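PDB 3LL3: gluconate kinase from Lactobacillus acidophilus, which probably transfers a phosphate from ATP to a sugar or sugar acid such as xylulose or gluconate. Local coordinates for residues K4-G18 against Y21-Y35. Residues are numbered along the deposited sequence; the frame is centred on the assembly and turned at random.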
loop_
_atom_site.group_PDB
_atom_site.type_symbol
_atom_site.label_atom_id
_atom_site.label_comp_id
_atom_site.label_asym_id
_atom_site.label_seq_id
_atom_site.Cartn_x
_atom_site.Cartn_y
_atom_site.Cartn_z
ATOM N N LYS A 4 -7.955 57.008 2.485
ATOM C CA LYS A 4 -8.176 56.052 3.571
ATOM C C LYS A 4 -7.874 54.616 3.188
ATOM O O LYS A 4 -8.098 54.197 2.047
ATOM C CB LYS A 4 -9.599 56.161 4.118
ATOM C CG LYS A 4 -9.821 57.422 4.930
ATOM C CD LYS A 4 -11.198 57.457 5.562
ATOM C CE LYS A 4 -11.287 58.600 6.567
ATOM N NZ LYS A 4 -12.641 58.706 7.184
ATOM N N TYR A 5 -7.379 53.862 4.165
ATOM C CA TYR A 5 -6.977 52.486 3.946
ATOM C C TYR A 5 -7.448 51.576 5.071
ATOM O O TYR A 5 -7.783 52.035 6.167
ATOM C CB TYR A 5 -5.461 52.381 3.837
ATOM C CG TYR A 5 -4.879 53.159 2.695
ATOM C CD1 TYR A 5 -4.674 54.534 2.796
ATOM C CD2 TYR A 5 -4.518 52.525 1.528
ATOM C CE1 TYR A 5 -4.132 55.253 1.751
ATOM C CE2 TYR A 5 -3.976 53.229 0.470
ATOM C CZ TYR A 5 -3.784 54.593 0.585
ATOM O OH TYR A 5 -3.241 55.282 -0.472
ATOM N N ILE A 6 -7.441 50.281 4.784
ATOM C CA ILE A 6 -7.776 49.259 5.769
ATOM C C ILE A 6 -6.691 48.200 5.753
ATOM O O ILE A 6 -6.262 47.763 4.687
ATOM C CB ILE A 6 -9.112 48.595 5.435
ATOM C CG1 ILE A 6 -10.263 49.593 5.600
ATOM C CG2 ILE A 6 -9.318 47.348 6.305
ATOM C CD1 ILE A 6 -11.575 49.088 5.016
ATOM N N ILE A 7 -6.235 47.789 6.924
ATOM C CA ILE A 7 -5.273 46.701 6.999
ATOM C C ILE A 7 -5.970 45.436 7.471
ATOM O O ILE A 7 -6.725 45.455 8.446
ATOM C CB ILE A 7 -4.107 47.028 7.931
ATOM C CG1 ILE A 7 -3.320 48.222 7.399
ATOM C CG2 ILE A 7 -3.193 45.848 8.083
ATOM C CD1 ILE A 7 -2.227 48.678 8.360
ATOM N N GLY A 8 -5.744 44.342 6.752
ATOM C CA GLY A 8 -6.226 43.046 7.183
ATOM C C GLY A 8 -5.040 42.233 7.640
ATOM O O GLY A 8 -4.039 42.143 6.931
HETATM N N MSE A 9 -5.142 41.665 8.836
HETATM C CA MSE A 9 -4.057 40.909 9.433
HETATM C C MSE A 9 -4.446 39.451 9.494
HETATM O O MSE A 9 -5.600 39.133 9.745
HETATM C CB MSE A 9 -3.805 41.399 10.856
HETATM C CG MSE A 9 -3.463 42.884 10.945
HETATM SE SE MSE A 9 -1.671 43.221 10.247
HETATM C CE MSE A 9 -0.588 42.344 11.633
ATOM N N ASP A 10 -3.473 38.570 9.300
ATOM C CA ASP A 10 -3.705 37.142 9.346
ATOM C C ASP A 10 -2.677 36.515 10.280
ATOM O O ASP A 10 -1.520 36.330 9.910
ATOM C CB ASP A 10 -3.546 36.575 7.947
ATOM C CG ASP A 10 -3.765 35.079 7.892
ATOM O OD1 ASP A 10 -4.813 34.609 8.399
ATOM O OD2 ASP A 10 -2.897 34.381 7.311
ATOM N N VAL A 11 -3.100 36.193 11.498
ATOM C CA VAL A 11 -2.176 35.745 12.519
ATOM C C VAL A 11 -2.098 34.226 12.499
ATOM O O VAL A 11 -2.852 33.529 13.194
ATOM C CB VAL A 11 -2.574 36.285 13.931
ATOM C CG1 VAL A 11 -1.477 36.009 14.939
ATOM C CG2 VAL A 11 -2.858 37.784 13.858
ATOM N N GLY A 12 -1.187 33.710 11.681
ATOM C CA GLY A 12 -1.070 32.277 11.514
ATOM C C GLY A 12 -0.038 31.670 12.429
ATOM O O GLY A 12 0.662 32.376 13.147
ATOM N N THR A 13 0.040 30.349 12.436
ATOM C CA THR A 13 1.162 29.689 13.076
ATOM C C THR A 13 2.370 29.965 12.179
ATOM O O THR A 13 2.222 30.127 10.959
ATOM C CB THR A 13 0.914 28.178 13.222
ATOM O OG1 THR A 13 0.362 27.663 12.004
ATOM C CG2 THR A 13 -0.085 27.910 14.342
ATOM N N THR A 14 3.552 30.055 12.778
ATOM C CA THR A 14 4.792 30.373 12.044
ATOM C C THR A 14 4.913 31.782 11.436
ATOM O O THR A 14 6.029 32.271 11.285
ATOM C CB THR A 14 5.154 29.322 10.961
ATOM O OG1 THR A 14 4.265 29.446 9.850
ATOM C CG2 THR A 14 5.056 27.919 11.518
ATOM N N ALA A 15 3.808 32.438 11.084
ATOM C CA ALA A 15 3.919 33.810 10.577
ATOM C C ALA A 15 2.602 34.562 10.521
ATOM O O ALA A 15 1.541 33.975 10.368
ATOM C CB ALA A 15 4.595 33.834 9.192
ATOM N N THR A 16 2.689 35.873 10.658
ATOM C CA THR A 16 1.554 36.756 10.441
ATOM C C THR A 16 1.756 37.468 9.106
ATOM O O THR A 16 2.888 37.810 8.751
ATOM C CB THR A 16 1.456 37.824 11.557
ATOM O OG1 THR A 16 1.115 37.191 12.796
ATOM C CG2 THR A 16 0.405 38.897 11.210
ATOM N N LYS A 17 0.669 37.686 8.369
ATOM C CA LYS A 17 0.724 38.478 7.145
ATOM C C LYS A 17 -0.219 39.659 7.273
ATOM O O LYS A 17 -1.341 39.518 7.744
ATOM C CB LYS A 17 0.283 37.661 5.941
ATOM C CG LYS A 17 0.677 36.214 5.966
ATOM C CD LYS A 17 -0.148 35.426 4.945
ATOM C CE LYS A 17 -1.633 35.803 5.015
ATOM N NZ LYS A 17 -2.542 34.666 4.687
ATOM N N GLY A 18 0.229 40.827 6.842
ATOM C CA GLY A 18 -0.647 41.977 6.776
ATOM C C GLY A 18 -0.822 42.414 5.336
ATOM O O GLY A 18 0.125 42.370 4.547
ATOM N N TYR A 21 -5.141 47.579 2.174
ATOM C CA TYR A 21 -6.135 47.727 1.122
ATOM C C TYR A 21 -6.544 49.185 1.028
ATOM O O TYR A 21 -6.673 49.862 2.050
ATOM C CB TYR A 21 -7.390 46.890 1.417
ATOM C CG TYR A 21 -7.174 45.395 1.507
ATOM C CD1 TYR A 21 -6.931 44.783 2.735
ATOM C CD2 TYR A 21 -7.249 44.589 0.373
ATOM C CE1 TYR A 21 -6.738 43.427 2.829
ATOM C CE2 TYR A 21 -7.058 43.220 0.455
ATOM C CZ TYR A 21 -6.806 42.643 1.688
ATOM O OH TYR A 21 -6.614 41.284 1.794
ATOM N N ASP A 22 -6.757 49.672 -0.193
ATOM C CA ASP A 22 -7.318 51.006 -0.370
ATOM C C ASP A 22 -8.832 50.954 -0.183
ATOM O O ASP A 22 -9.405 49.878 0.027
ATOM C CB ASP A 22 -6.911 51.644 -1.714
ATOM C CG ASP A 22 -7.558 50.970 -2.920
ATOM O OD1 ASP A 22 -8.670 50.410 -2.792
ATOM O OD2 ASP A 22 -6.946 51.024 -4.014
ATOM N N ILE A 23 -9.474 52.113 -0.249
ATOM C CA ILE A 23 -10.888 52.234 0.087
ATOM C C ILE A 23 -11.800 51.659 -1.006
ATOM O O ILE A 23 -13.028 51.695 -0.884
ATOM C CB ILE A 23 -11.268 53.714 0.412
ATOM C CG1 ILE A 23 -12.384 53.773 1.457
ATOM C CG2 ILE A 23 -11.627 54.474 -0.852
ATOM C CD1 ILE A 23 -12.019 53.103 2.755
ATOM N N ASN A 24 -11.201 51.136 -2.073
ATOM C CA ASN A 24 -11.958 50.386 -3.075
ATOM C C ASN A 24 -11.793 48.871 -2.917
ATOM O O ASN A 24 -12.322 48.092 -3.719
ATOM C CB ASN A 24 -11.542 50.783 -4.483
ATOM C CG ASN A 24 -11.714 52.264 -4.746
ATOM O OD1 ASN A 24 -12.705 52.879 -4.334
ATOM N ND2 ASN A 24 -10.745 52.847 -5.440
ATOM N N GLY A 25 -11.045 48.453 -1.900
ATOM C CA GLY A 25 -10.862 47.037 -1.640
ATOM C C GLY A 25 -9.667 46.434 -2.347
ATOM O O GLY A 25 -9.413 45.249 -2.239
ATOM N N LYS A 26 -8.912 47.255 -3.061
ATOM C CA LYS A 26 -7.756 46.758 -3.790
ATOM C C LYS A 26 -6.543 46.636 -2.878
ATOM O O LYS A 26 -6.216 47.568 -2.146
ATOM C CB LYS A 26 -7.435 47.699 -4.963
ATOM C CG LYS A 26 -6.115 47.397 -5.650
ATOM C CD LYS A 26 -5.707 48.506 -6.620
ATOM C CE LYS A 26 -4.452 48.107 -7.383
ATOM N NZ LYS A 26 -3.915 49.232 -8.197
ATOM N N ALA A 27 -5.861 45.501 -2.937
ATOM C CA ALA A 27 -4.666 45.309 -2.138
ATOM C C ALA A 27 -3.566 46.152 -2.743
ATOM O O ALA A 27 -3.327 46.090 -3.943
ATOM C CB ALA A 27 -4.258 43.835 -2.117
ATOM N N VAL A 28 -2.894 46.953 -1.931
ATOM C CA VAL A 28 -1.864 47.826 -2.477
ATOM C C VAL A 28 -0.469 47.446 -1.989
ATOM O O VAL A 28 0.536 47.787 -2.618
ATOM C CB VAL A 28 -2.179 49.324 -2.230
ATOM C CG1 VAL A 28 -3.528 49.676 -2.834
ATOM C CG2 VAL A 28 -2.171 49.649 -0.764
ATOM N N ALA A 29 -0.414 46.722 -0.875
ATOM C CA ALA A 29 0.842 46.215 -0.350
ATOM C C ALA A 29 0.561 45.127 0.664
ATOM O O ALA A 29 -0.540 45.033 1.186
ATOM C CB ALA A 29 1.630 47.336 0.305
ATOM N N SER A 30 1.571 44.320 0.944
ATOM C CA SER A 30 1.490 43.340 2.002
ATOM C C SER A 30 2.885 43.089 2.564
ATOM O O SER A 30 3.881 43.180 1.845
ATOM C CB SER A 30 0.882 42.050 1.469
ATOM O OG SER A 30 1.634 41.574 0.377
ATOM N N VAL A 31 2.946 42.793 3.855
ATOM C CA VAL A 31 4.199 42.490 4.526
ATOM C C VAL A 31 3.924 41.331 5.484
ATOM O O VAL A 31 2.862 41.285 6.096
ATOM C CB VAL A 31 4.701 43.710 5.339
ATOM C CG1 VAL A 31 5.895 43.335 6.196
ATOM C CG2 VAL A 31 5.045 44.879 4.414
ATOM N N SER A 32 4.857 40.393 5.617
ATOM C CA SER A 32 4.698 39.341 6.617
ATOM C C SER A 32 5.993 39.091 7.395
ATOM O O SER A 32 7.079 39.377 6.893
ATOM C CB SER A 32 4.170 38.055 5.975
ATOM O OG SER A 32 5.060 37.585 4.993
ATOM N N LYS A 33 5.862 38.587 8.627
ATOM C CA LYS A 33 7.007 38.265 9.488
ATOM C C LYS A 33 6.747 36.991 10.297
ATOM O O LYS A 33 5.658 36.808 10.849
ATOM C CB LYS A 33 7.318 39.417 10.459
ATOM C CG LYS A 33 7.757 40.734 9.797
ATOM C CD LYS A 33 8.888 40.535 8.763
ATOM C CE LYS A 33 9.141 41.810 7.949
ATOM N NZ LYS A 33 9.984 41.567 6.739
ATOM N N GLY A 34 7.751 36.120 10.386
ATOM C CA GLY A 34 7.593 34.849 11.072
ATOM C C GLY A 34 8.089 34.797 12.511
ATOM O O GLY A 34 8.755 35.711 13.000
ATOM N N TYR A 35 7.743 33.713 13.196
ATOM C CA TYR A 35 8.236 33.443 14.544
ATOM C C TYR A 35 8.451 31.947 14.662
ATOM O O TYR A 35 7.794 31.176 13.979
ATOM C CB TYR A 35 7.248 33.943 15.601
ATOM C CG TYR A 35 5.846 34.116 15.073
ATOM C CD1 TYR A 35 5.424 35.335 14.541
ATOM C CD2 TYR A 35 4.950 33.056 15.081
ATOM C CE1 TYR A 35 4.136 35.491 14.047
ATOM C CE2 TYR A 35 3.668 33.198 14.590
ATOM C CZ TYR A 35 3.257 34.413 14.077
ATOM O OH TYR A 35 1.969 34.535 13.578
HETATM O O HOH W 1 -7.789 54.719 -0.585
#
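Tyr35 OH is gripped twice at the ring edge: it donates to Gly12 O at 2.6 Å and accepts from Thr16 OG1 at 2.9 Å, both partners lying in the ring plane. Thr16 OG1 sits beside its own backbone N (chi1 -68°), which turns it to the phenol. A phenylalanine here lacks the hydroxyl, and would probably leave Gly12 O without this donor and Thr16 OG1 without this acceptor, its rotation less fixed. Lys17 NZ forms a salt bridge to Asp10 OD2 at 2.7 Å and also bonds Gln428 OE1, its side chain about 5 Å from bound ATP. Antiparallel pairing follows: Thr16 exchanges two backbone bonds with Lys33, Gly18 two with Val31. At the far end Ile6 pairs likewise with Tyr21, whose ring has Ile6 O and Gly8 N at its edge; a water bridges Lys4 O and Ile23 N. One face of the Tyr35 ring lies over Thr14 C and Ala15 CA, where the turn enters strand 15-22, the latter making a CH-pi contact 4.1 Å from its centroid. Tyr5 CE2 touches Val28 CG2 at 4.2 Å. Strands 4-11, 15-22 and 27-34 form the consecutive antiparallel meander of the actin-like ATPase fold; strand 70-78 continues the sheet beside 4-11, and helix 429-441 packs on Ile6 and Tyr21.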